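Local structure of cysteine desulfurase (6WCI) at residues B[69-74]-B[83-88]; B[323-328]-B[401-406]; B[330-335]-B[409-414]. The protein probably catalyses removal of sulfur from L-cysteine, giving L-alanine and passing the sulfur to an acceptor, with pyridoxal 5'-phosphate as cofactor. All blocks are in the same frame, centred on the assembly; numbering follows the deposited sequence.

Interaction 1: B[69-74]-B[83-88]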
loop_
_atom_site.group_PDB
_atom_site.type_symbol
_atom_site.label_atom_id
_atom_site.label_comp_id
_atom_site.label_asym_id
_atom_site.label_seq_id
_atom_site.Cartn_x
_atom_site.Cartn_y
_atom_site.Cartn_z
ATOM N N ARG B 69 7.541 9.528 15.170
ATOM C CA ARG B 69 7.834 10.444 16.266
ATOM C C ARG B 69 8.968 11.413 15.953
ATOM O O ARG B 69 9.041 12.482 16.569
ATOM C CB ARG B 69 8.199 9.661 17.530
ATOM C CG ARG B 69 7.012 9.070 18.236
ATOM C CD ARG B 69 7.448 8.230 19.443
ATOM N NE ARG B 69 6.306 7.524 20.006
ATOM C CZ ARG B 69 5.476 8.046 20.905
ATOM N NH1 ARG B 69 5.664 9.283 21.359
ATOM N NH2 ARG B 69 4.455 7.326 21.356
ATOM N N ARG B 70 9.877 11.051 15.051
ATOM C CA ARG B 70 11.172 11.720 14.990
ATOM C C ARG B 70 11.602 12.196 13.614
ATOM O O ARG B 70 12.415 13.122 13.550
ATOM C CB ARG B 70 12.269 10.812 15.563
ATOM C CG ARG B 70 12.126 10.497 17.065
ATOM C CD ARG B 70 12.683 11.619 17.904
ATOM N NE ARG B 70 14.091 11.868 17.599
ATOM C CZ ARG B 70 14.761 12.942 18.007
ATOM N NH1 ARG B 70 14.148 13.869 18.734
ATOM N NH2 ARG B 70 16.039 13.094 17.684
ATOM N N TYR B 71 11.124 11.612 12.518
ATOM C CA TYR B 71 11.537 12.161 11.221
ATOM C C TYR B 71 10.508 11.873 10.137
ATOM O O TYR B 71 10.855 11.669 8.969
ATOM C CB TYR B 71 12.923 11.666 10.797
ATOM C CG TYR B 71 13.104 10.163 10.650
ATOM C CD1 TYR B 71 13.189 9.330 11.762
ATOM C CD2 TYR B 71 13.249 9.589 9.396
ATOM C CE1 TYR B 71 13.381 7.961 11.620
ATOM C CE2 TYR B 71 13.437 8.228 9.238
ATOM C CZ TYR B 71 13.506 7.418 10.348
ATOM O OH TYR B 71 13.689 6.062 10.167
ATOM N N ASN B 72 9.233 11.941 10.497
ATOM C CA ASN B 72 8.166 11.813 9.518
ATOM C C ASN B 72 8.183 12.990 8.544
ATOM O O ASN B 72 8.037 14.147 8.951
ATOM C CB ASN B 72 6.829 11.715 10.239
ATOM C CG ASN B 72 5.662 11.692 9.293
ATOM O OD1 ASN B 72 5.447 10.714 8.576
ATOM N ND2 ASN B 72 4.892 12.781 9.280
ATOM N N ALA B 73 8.415 12.682 7.269
ATOM C CA ALA B 73 8.420 13.621 6.151
ATOM C C ALA B 73 8.325 12.783 4.882
ATOM O O ALA B 73 8.421 11.557 4.934
ATOM C CB ALA B 73 9.674 14.496 6.145
ATOM N N ASN B 74 8.119 13.447 3.742
ATOM C CA ASN B 74 8.035 12.717 2.488
ATOM C C ASN B 74 9.437 12.487 1.923
ATOM O O ASN B 74 10.410 13.103 2.353
ATOM C CB ASN B 74 7.153 13.463 1.475
ATOM C CG ASN B 74 6.336 12.513 0.616
ATOM O OD1 ASN B 74 6.834 11.482 0.157
ATOM N ND2 ASN B 74 5.067 12.845 0.409
ATOM N N GLY B 83 13.110 15.480 5.513
ATOM C CA GLY B 83 12.938 14.806 4.233
ATOM C C GLY B 83 14.164 14.012 3.827
ATOM O O GLY B 83 14.054 12.896 3.312
ATOM N N SER B 84 15.349 14.571 4.068
ATOM C CA SER B 84 16.586 13.855 3.779
ATOM C C SER B 84 16.711 12.606 4.643
ATOM O O SER B 84 17.029 11.520 4.146
ATOM C CB SER B 84 17.783 14.779 3.996
ATOM O OG SER B 84 18.998 14.062 3.959
ATOM N N GLU B 85 16.463 12.745 5.950
ATOM C CA GLU B 85 16.521 11.584 6.832
ATOM C C GLU B 85 15.533 10.513 6.392
ATOM O O GLU B 85 15.870 9.322 6.359
ATOM C CB GLU B 85 16.251 12.002 8.278
ATOM C CG GLU B 85 17.242 13.028 8.791
ATOM C CD GLU B 85 17.064 13.343 10.266
ATOM O OE1 GLU B 85 16.259 12.657 10.933
ATOM O OE2 GLU B 85 17.736 14.274 10.759
ATOM N N ALA B 86 14.313 10.921 6.032
ATOM C CA ALA B 86 13.302 9.962 5.602
ATOM C C ALA B 86 13.714 9.261 4.313
ATOM O O ALA B 86 13.500 8.053 4.161
ATOM C CB ALA B 86 11.963 10.674 5.428
ATOM N N THR B 87 14.305 10.005 3.376
ATOM C CA THR B 87 14.730 9.419 2.112
ATOM C C THR B 87 15.861 8.423 2.321
ATOM O O THR B 87 15.853 7.327 1.742
ATOM C CB THR B 87 15.152 10.524 1.140
ATOM O OG1 THR B 87 14.040 11.396 0.914
ATOM C CG2 THR B 87 15.602 9.923 -0.200
ATOM N N ASP B 88 16.851 8.791 3.135
ATOM C CA ASP B 88 17.958 7.873 3.402
ATOM C C ASP B 88 17.465 6.590 4.059
ATOM O O ASP B 88 17.931 5.495 3.727
ATOM C CB ASP B 88 19.011 8.555 4.272
ATOM C CG ASP B 88 19.673 9.723 3.567
ATOM O OD1 ASP B 88 19.411 9.919 2.358
ATOM O OD2 ASP B 88 20.453 10.449 4.214
#
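Gly-83, whose CA lies 3.6 Å from Asn-74 O in a CA-H...O contact across the two segments, has its own carbonyl oxygen held twice by Thr-87: by the helical bond from the backbone N, and by a 2.8 Å bond from Thr-87 OG1 to Gly-83 O, which arrives over the opposite face of the carbonyl plane. The doubly held peptide belongs to the first turns of helix 81-101, against which the chain leaving helix 58-70 is laid. The closest backbone approach is here, with Ala-73 CB resting 3.6 Å from Gly-83 N. One turn on, the methyl of Ala-86 meets Ala-73 O, its CB 3.7 Å from that oxygen. Tyr-71 has CG between its backbone N and carbonyl carbon (chi1 59°), which drops the ring alongside helix 81-101 with an edge, not a face, against Ala-86; CD2 is 3.8 Å from Ala-86 N. Across the root of this ring runs the extended chain of Glu-85, placing OE1 3.5 Å from Tyr-71 CB, the carboxylate turned 50° from the ring plane. Phe-67 meets the same ring edge-to-face. Asn-74 ND2 bonds to Asn-52 O of the second subunit, and its side chain packs on His-245 there, next in sequence to the cofactor-bearing Lys-246. Apolar and backbone contacts thus join helix 81-101 and the loop 71-74, while Arg-38 of the second subunit forms a salt bridge with Glu-85 OE2 and donates to Arg-70 O, tying both segments to the dimer interface.

Interaction 2: B[323-328]-B[401-406]. With SO4 (sulfate ion), chain E.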
loop_
_atom_site.group_PDB
_atom_site.type_symbol
_atom_site.label_atom_id
_atom_site.label_comp_id
_atom_site.label_asym_id
_atom_site.label_seq_id
_atom_site.Cartn_x
_atom_site.Cartn_y
_atom_site.Cartn_z
ATOM N N ALA B 323 17.110 -24.074 9.906
ATOM C CA ALA B 323 17.456 -25.215 10.750
ATOM C C ALA B 323 16.590 -25.250 12.001
ATOM O O ALA B 323 16.135 -26.318 12.419
ATOM C CB ALA B 323 18.937 -25.163 11.116
ATOM N N ARG B 324 16.327 -24.086 12.595
ATOM C CA ARG B 324 15.499 -24.035 13.796
ATOM C C ARG B 324 14.078 -24.504 13.503
ATOM O O ARG B 324 13.521 -25.332 14.232
ATOM C CB ARG B 324 15.488 -22.611 14.353
ATOM C CG ARG B 324 14.383 -22.329 15.339
ATOM C CD ARG B 324 14.627 -23.029 16.665
ATOM N NE ARG B 324 13.773 -22.487 17.715
ATOM C CZ ARG B 324 13.777 -22.920 18.974
ATOM N NH1 ARG B 324 14.584 -23.908 19.319
ATOM N NH2 ARG B 324 12.974 -22.374 19.881
ATOM N N GLU B 325 13.463 -23.974 12.443
ATOM C CA GLU B 325 12.080 -24.335 12.177
ATOM C C GLU B 325 11.953 -25.771 11.663
ATOM O O GLU B 325 10.884 -26.371 11.799
ATOM C CB GLU B 325 11.468 -23.324 11.205
ATOM C CG GLU B 325 11.402 -21.908 11.793
ATOM C CD GLU B 325 10.908 -20.860 10.811
ATOM O OE1 GLU B 325 10.656 -19.701 11.247
ATOM O OE2 GLU B 325 10.763 -21.187 9.615
ATOM N N ALA B 326 13.025 -26.341 11.106
ATOM C CA ALA B 326 13.006 -27.758 10.749
ATOM C C ALA B 326 12.993 -28.644 11.995
ATOM O O ALA B 326 12.306 -29.670 12.025
ATOM C CB ALA B 326 14.203 -28.089 9.864
ATOM N N GLU B 327 13.739 -28.264 13.034
ATOM C CA GLU B 327 13.629 -28.970 14.309
ATOM C C GLU B 327 12.216 -28.850 14.872
ATOM O O GLU B 327 11.595 -29.851 15.239
ATOM C CB GLU B 327 14.660 -28.429 15.302
ATOM C CG GLU B 327 14.682 -29.134 16.649
ATOM C CD GLU B 327 15.668 -28.504 17.618
ATOM O OE1 GLU B 327 16.401 -27.580 17.214
ATOM O OE2 GLU B 327 15.716 -28.934 18.790
ATOM N N LEU B 328 11.678 -27.625 14.914
ATOM C CA LEU B 328 10.307 -27.445 15.381
ATOM C C LEU B 328 9.322 -28.262 14.546
ATOM O O LEU B 328 8.437 -28.929 15.097
ATOM C CB LEU B 328 9.945 -25.962 15.365
ATOM C CG LEU B 328 10.741 -25.072 16.336
ATOM C CD1 LEU B 328 10.563 -23.585 16.003
ATOM C CD2 LEU B 328 10.378 -25.352 17.806
ATOM N N SER B 401 1.149 -23.341 11.750
ATOM C CA SER B 401 2.323 -22.871 11.031
ATOM C C SER B 401 3.274 -22.229 12.025
ATOM O O SER B 401 2.936 -21.227 12.663
ATOM C CB SER B 401 1.940 -21.903 9.906
ATOM O OG SER B 401 0.845 -21.076 10.266
ATOM N N LEU B 402 4.459 -22.806 12.141
ATOM C CA LEU B 402 5.410 -22.474 13.186
ATOM C C LEU B 402 6.430 -21.463 12.678
ATOM O O LEU B 402 6.734 -21.407 11.481
ATOM C CB LEU B 402 6.121 -23.741 13.659
ATOM C CG LEU B 402 5.189 -24.881 14.092
ATOM C CD1 LEU B 402 5.968 -26.164 14.426
ATOM C CD2 LEU B 402 4.341 -24.446 15.273
ATOM N N ALA B 403 6.945 -20.655 13.598
ATOM C CA ALA B 403 8.031 -19.725 13.324
ATOM C C ALA B 403 9.164 -19.990 14.304
ATOM O O ALA B 403 8.997 -20.693 15.302
ATOM C CB ALA B 403 7.565 -18.273 13.420
ATOM N N PHE B 404 10.330 -19.416 14.001
ATOM C CA PHE B 404 11.520 -19.694 14.796
ATOM C C PHE B 404 11.345 -19.272 16.256
ATOM O O PHE B 404 11.964 -19.869 17.145
ATOM C CB PHE B 404 12.735 -19.002 14.179
ATOM C CG PHE B 404 12.576 -17.505 14.043
ATOM C CD1 PHE B 404 12.880 -16.658 15.106
ATOM C CD2 PHE B 404 12.127 -16.949 12.855
ATOM C CE1 PHE B 404 12.731 -15.283 14.978
ATOM C CE2 PHE B 404 11.975 -15.581 12.720
ATOM C CZ PHE B 404 12.276 -14.746 13.784
ATOM N N TYR B 405 10.509 -18.261 16.524
ATOM C CA TYR B 405 10.262 -17.809 17.891
ATOM C C TYR B 405 9.258 -18.677 18.642
ATOM O O TYR B 405 9.011 -18.429 19.825
ATOM C CB TYR B 405 9.794 -16.342 17.905
ATOM C CG TYR B 405 8.716 -16.003 16.907
ATOM C CD1 TYR B 405 7.407 -16.405 17.101
ATOM C CD2 TYR B 405 9.008 -15.246 15.775
ATOM C CE1 TYR B 405 6.418 -16.097 16.176
ATOM C CE2 TYR B 405 8.034 -14.930 14.846
ATOM C CZ TYR B 405 6.735 -15.346 15.051
ATOM O OH TYR B 405 5.757 -15.036 14.117
ATOM N N ASN B 406 8.660 -19.672 17.997
ATOM C CA ASN B 406 7.933 -20.675 18.753
ATOM C C ASN B 406 8.925 -21.601 19.453
ATOM O O ASN B 406 10.127 -21.598 19.164
ATOM C CB ASN B 406 7.006 -21.476 17.843
ATOM C CG ASN B 406 5.873 -20.641 17.291
ATOM O OD1 ASN B 406 5.709 -20.525 16.073
ATOM N ND2 ASN B 406 5.079 -20.054 18.188
HETATM S S SO4 E . 13.007 -24.326 22.974
HETATM O O1 SO4 E . 13.222 -22.906 23.236
HETATM O O2 SO4 E . 12.189 -24.486 21.779
HETATM O O3 SO4 E . 12.300 -24.938 24.104
HETATM O O4 SO4 E . 14.314 -24.944 22.756
#
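Arg-324 reaches from helix 318-336 to two carbonyls of a tight turn. Its NE meets Phe-404 O at 3.2 Å along a nearly straight line (170°), in the carbonyl plane on a lone pair and almost within the guanidinium plane; NH2 makes a weak, bent bond to Asn-406 O at 3.0 Å. With CG opposite the backbone N (chi1 163°) and a bend at chi2, the chain crosses Phe-404 at about a right angle, CG against its CB. One helical position on, Glu-325 OE1 lies 2.8 Å from Phe-404 N, a weak bond because the angle is poor, and touches the edge of the Phe-404 ring at CD2. Leu-328 pushes CD1 into the cup of the turn, 3.4 Å from Ala-403 O, while its CD2 lies over one face of the guanidinium; its CB packs against Leu-402 CD1. The type I turn is closed by the backbone bond from Asn-406 N to Ala-403 O and again by Asn-406 OD1, which accepts from Ala-403 N at 2.8 Å. Further out, Glu-325 OE2 is hydrogen-bonded to His-227 ND1, Trp-26 makes a cation-pi contact with Arg-324, and a sulfate, probably from the crystallisation liquor, has O2 2.9 Å from Arg-324 NH2. The carbonyl oxygens and the anion would favour a charged guanidinium, while the N-terminal turn of helix 408-422, through His-408 N, also holds the sulfate; the buried Glu-325 carboxylate is shared between an imidazole and a weak bond to a peptide N-H.

Interaction 3: B[330-335]-B[409-414]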
loop_
_atom_site.group_PDB
_atom_site.type_symbol
_atom_site.label_atom_id
_atom_site.label_comp_id
_atom_site.label_asym_id
_atom_site.label_seq_id
_atom_site.Cartn_x
_atom_site.Cartn_y
_atom_site.Cartn_z
ATOM N N ALA B 330 9.926 -31.048 12.779
ATOM C CA ALA B 330 10.113 -32.474 13.034
ATOM C C ALA B 330 9.521 -32.880 14.377
ATOM O O ALA B 330 8.865 -33.922 14.481
ATOM C CB ALA B 330 11.598 -32.822 12.967
ATOM N N HIS B 331 9.737 -32.073 15.418
ATOM C CA HIS B 331 9.109 -32.354 16.706
ATOM C C HIS B 331 7.590 -32.296 16.586
ATOM O O HIS B 331 6.883 -33.209 17.026
ATOM C CB HIS B 331 9.619 -31.371 17.767
ATOM C CG HIS B 331 8.984 -31.535 19.119
ATOM N ND1 HIS B 331 9.101 -30.587 20.115
ATOM C CD2 HIS B 331 8.232 -32.533 19.642
ATOM C CE1 HIS B 331 8.444 -30.989 21.186
ATOM N NE2 HIS B 331 7.903 -32.165 20.923
ATOM N N PHE B 332 7.073 -31.235 15.960
ATOM C CA PHE B 332 5.627 -31.079 15.841
ATOM C C PHE B 332 5.015 -32.183 14.993
ATOM O O PHE B 332 3.897 -32.633 15.264
ATOM C CB PHE B 332 5.301 -29.710 15.242
ATOM C CG PHE B 332 3.831 -29.450 15.081
ATOM C CD1 PHE B 332 3.152 -29.871 13.949
ATOM C CD2 PHE B 332 3.128 -28.770 16.058
ATOM C CE1 PHE B 332 1.798 -29.625 13.804
ATOM C CE2 PHE B 332 1.775 -28.521 15.914
ATOM C CZ PHE B 332 1.111 -28.943 14.793
ATOM N N THR B 333 5.710 -32.602 13.931
ATOM C CA THR B 333 5.156 -33.622 13.048
ATOM C C THR B 333 5.215 -34.999 13.700
ATOM O O THR B 333 4.267 -35.785 13.587
ATOM C CB THR B 333 5.899 -33.637 11.708
ATOM O OG1 THR B 333 5.726 -32.379 11.039
ATOM C CG2 THR B 333 5.383 -34.769 10.810
ATOM N N GLU B 334 6.323 -35.309 14.380
ATOM C CA GLU B 334 6.452 -36.607 15.039
ATOM C C GLU B 334 5.366 -36.787 16.090
ATOM O O GLU B 334 4.719 -37.835 16.161
ATOM C CB GLU B 334 7.843 -36.741 15.660
ATOM C CG GLU B 334 8.160 -38.128 16.204
ATOM C CD GLU B 334 9.558 -38.217 16.788
ATOM O OE1 GLU B 334 10.162 -37.156 17.051
ATOM O OE2 GLU B 334 10.056 -39.347 16.981
ATOM N N GLU B 335 5.138 -35.761 16.905
ATOM C CA GLU B 335 4.077 -35.842 17.902
ATOM C C GLU B 335 2.695 -35.764 17.262
ATOM O O GLU B 335 1.755 -36.402 17.745
ATOM C CB GLU B 335 4.250 -34.737 18.948
ATOM C CG GLU B 335 5.641 -34.673 19.574
ATOM C CD GLU B 335 5.988 -35.919 20.371
ATOM O OE1 GLU B 335 7.076 -36.495 20.154
ATOM O OE2 GLU B 335 5.160 -36.323 21.212
ATOM N N ALA B 409 8.343 -26.332 23.947
ATOM C CA ALA B 409 7.356 -26.347 25.019
ATOM C C ALA B 409 5.966 -26.010 24.496
ATOM O O ALA B 409 4.983 -26.679 24.840
ATOM C CB ALA B 409 7.775 -25.371 26.118
ATOM N N GLU B 410 5.861 -24.968 23.659
ATOM C CA GLU B 410 4.576 -24.647 23.047
ATOM C C GLU B 410 4.037 -25.820 22.242
ATOM O O GLU B 410 2.833 -26.095 22.270
ATOM C CB GLU B 410 4.702 -23.418 22.147
ATOM C CG GLU B 410 4.720 -22.086 22.889
ATOM C CD GLU B 410 4.977 -20.950 21.935
ATOM O OE1 GLU B 410 5.502 -21.240 20.837
ATOM O OE2 GLU B 410 4.646 -19.785 22.263
ATOM N N ILE B 411 4.910 -26.499 21.492
ATOM C CA ILE B 411 4.491 -27.689 20.747
ATOM C C ILE B 411 3.819 -28.687 21.681
ATOM O O ILE B 411 2.745 -29.221 21.381
ATOM C CB ILE B 411 5.689 -28.325 20.016
ATOM C CG1 ILE B 411 6.154 -27.436 18.861
ATOM C CG2 ILE B 411 5.324 -29.725 19.487
ATOM C CD1 ILE B 411 7.494 -27.831 18.281
ATOM N N GLU B 412 4.429 -28.932 22.844
ATOM C CA GLU B 412 3.854 -29.899 23.777
ATOM C C GLU B 412 2.542 -29.384 24.360
ATOM O O GLU B 412 1.564 -30.135 24.447
ATOM C CB GLU B 412 4.852 -30.230 24.888
ATOM C CG GLU B 412 6.105 -30.971 24.415
ATOM C CD GLU B 412 5.813 -32.374 23.878
ATOM O OE1 GLU B 412 6.630 -32.893 23.088
ATOM O OE2 GLU B 412 4.772 -32.958 24.241
ATOM N N ARG B 413 2.495 -28.098 24.737
ATOM C CA ARG B 413 1.244 -27.489 25.188
ATOM C C ARG B 413 0.157 -27.605 24.126
ATOM O O ARG B 413 -1.022 -27.787 24.448
ATOM C CB ARG B 413 1.468 -26.015 25.535
ATOM C CG ARG B 413 2.421 -25.753 26.687
ATOM C CD ARG B 413 2.394 -24.277 27.075
ATOM N NE ARG B 413 1.021 -23.805 27.258
ATOM C CZ ARG B 413 0.315 -23.992 28.367
ATOM N NH1 ARG B 413 0.858 -24.625 29.394
ATOM N NH2 ARG B 413 -0.930 -23.541 28.452
ATOM N N PHE B 414 0.537 -27.469 22.853
ATOM C CA PHE B 414 -0.422 -27.588 21.760
ATOM C C PHE B 414 -1.051 -28.980 21.730
ATOM O O PHE B 414 -2.276 -29.124 21.643
ATOM C CB PHE B 414 0.281 -27.278 20.434
ATOM C CG PHE B 414 -0.566 -27.521 19.213
ATOM C CD1 PHE B 414 -0.674 -28.792 18.659
ATOM C CD2 PHE B 414 -1.234 -26.471 18.602
ATOM C CE1 PHE B 414 -1.448 -29.007 17.536
ATOM C CE2 PHE B 414 -2.007 -26.677 17.478
ATOM C CZ PHE B 414 -2.115 -27.943 16.941
#
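A His-carboxylate hydrogen bond between His-331 and Glu-412 spans one margin of a nearly parallel helix pair, whose segments approach to 10.0 Å between axes at a crossing angle of -21°. His-331 NE2 donates to Glu-412 OE1 at 2.6 Å, with the oxygen in the plane of the imidazole; at the carboxylate, the donor lies on the anti side and well out of plane. Glu-412 is modelled in two positions, so this bond holds for one of them, in which a bend at chi2 (-66°) swings the carboxylate toward the neighbouring helix, and may not be permanently formed. Glu-335, also modelled twice, tentatively brings OE2 to 4.2 Å from Glu-412 OE1, an unfavourable pairing of charges that the histidine may ease. Beneath this margin Ile-411 lies between the helices. Its CG2 sits over the centre of the His-331 ring, 3.8 Å from the centroid, in a CH-pi contact, and its CD1 reaches 3.7 Å from His-331 ND1. Deeper still, the rings of Phe-332 and Phe-414 meet obliquely, their planes 54° apart, with Phe-332 CE2 3.6 Å from Phe-414 CE1, over one face of the Phe-414 ring. The imidazole is thus restrained: an isoleucine methyl covers one face, Glu-412 takes NE2 in the conformer described, and ND1 is hydrogen-bonded to His-408 ND1. The inner side of the pair lies on the six-stranded mixed sheet, Phe-332 against Val-355 of strand 354-359 and Phe-414 against Val-376 and Val-378 of strand 376-381, while Phe-48 packs against both phenylalanines.

How the interactions relate
Interactions 2 and 3 are successive parts of one seam: helix 318-336 meets first the turn 403-406 and then helix 408-422, with centres about 10 Å apart and direct packing between them through Leu-328 on Ile-411 and Leu-402 on Phe-332. Interaction 2 is the more buried and relies on charged side chains binding backbone groups; interaction 3, partly buried, has an aliphatic and aromatic interior and keeps its polar pair at the solvent-facing margin. Interaction 1 is also partly buried but lies apart, its centre about 36 and 44 Å from theirs, at the dimer interface. Its polar side chains find major partners in the second subunit, whereas no other chain touches interactions 2 and 3.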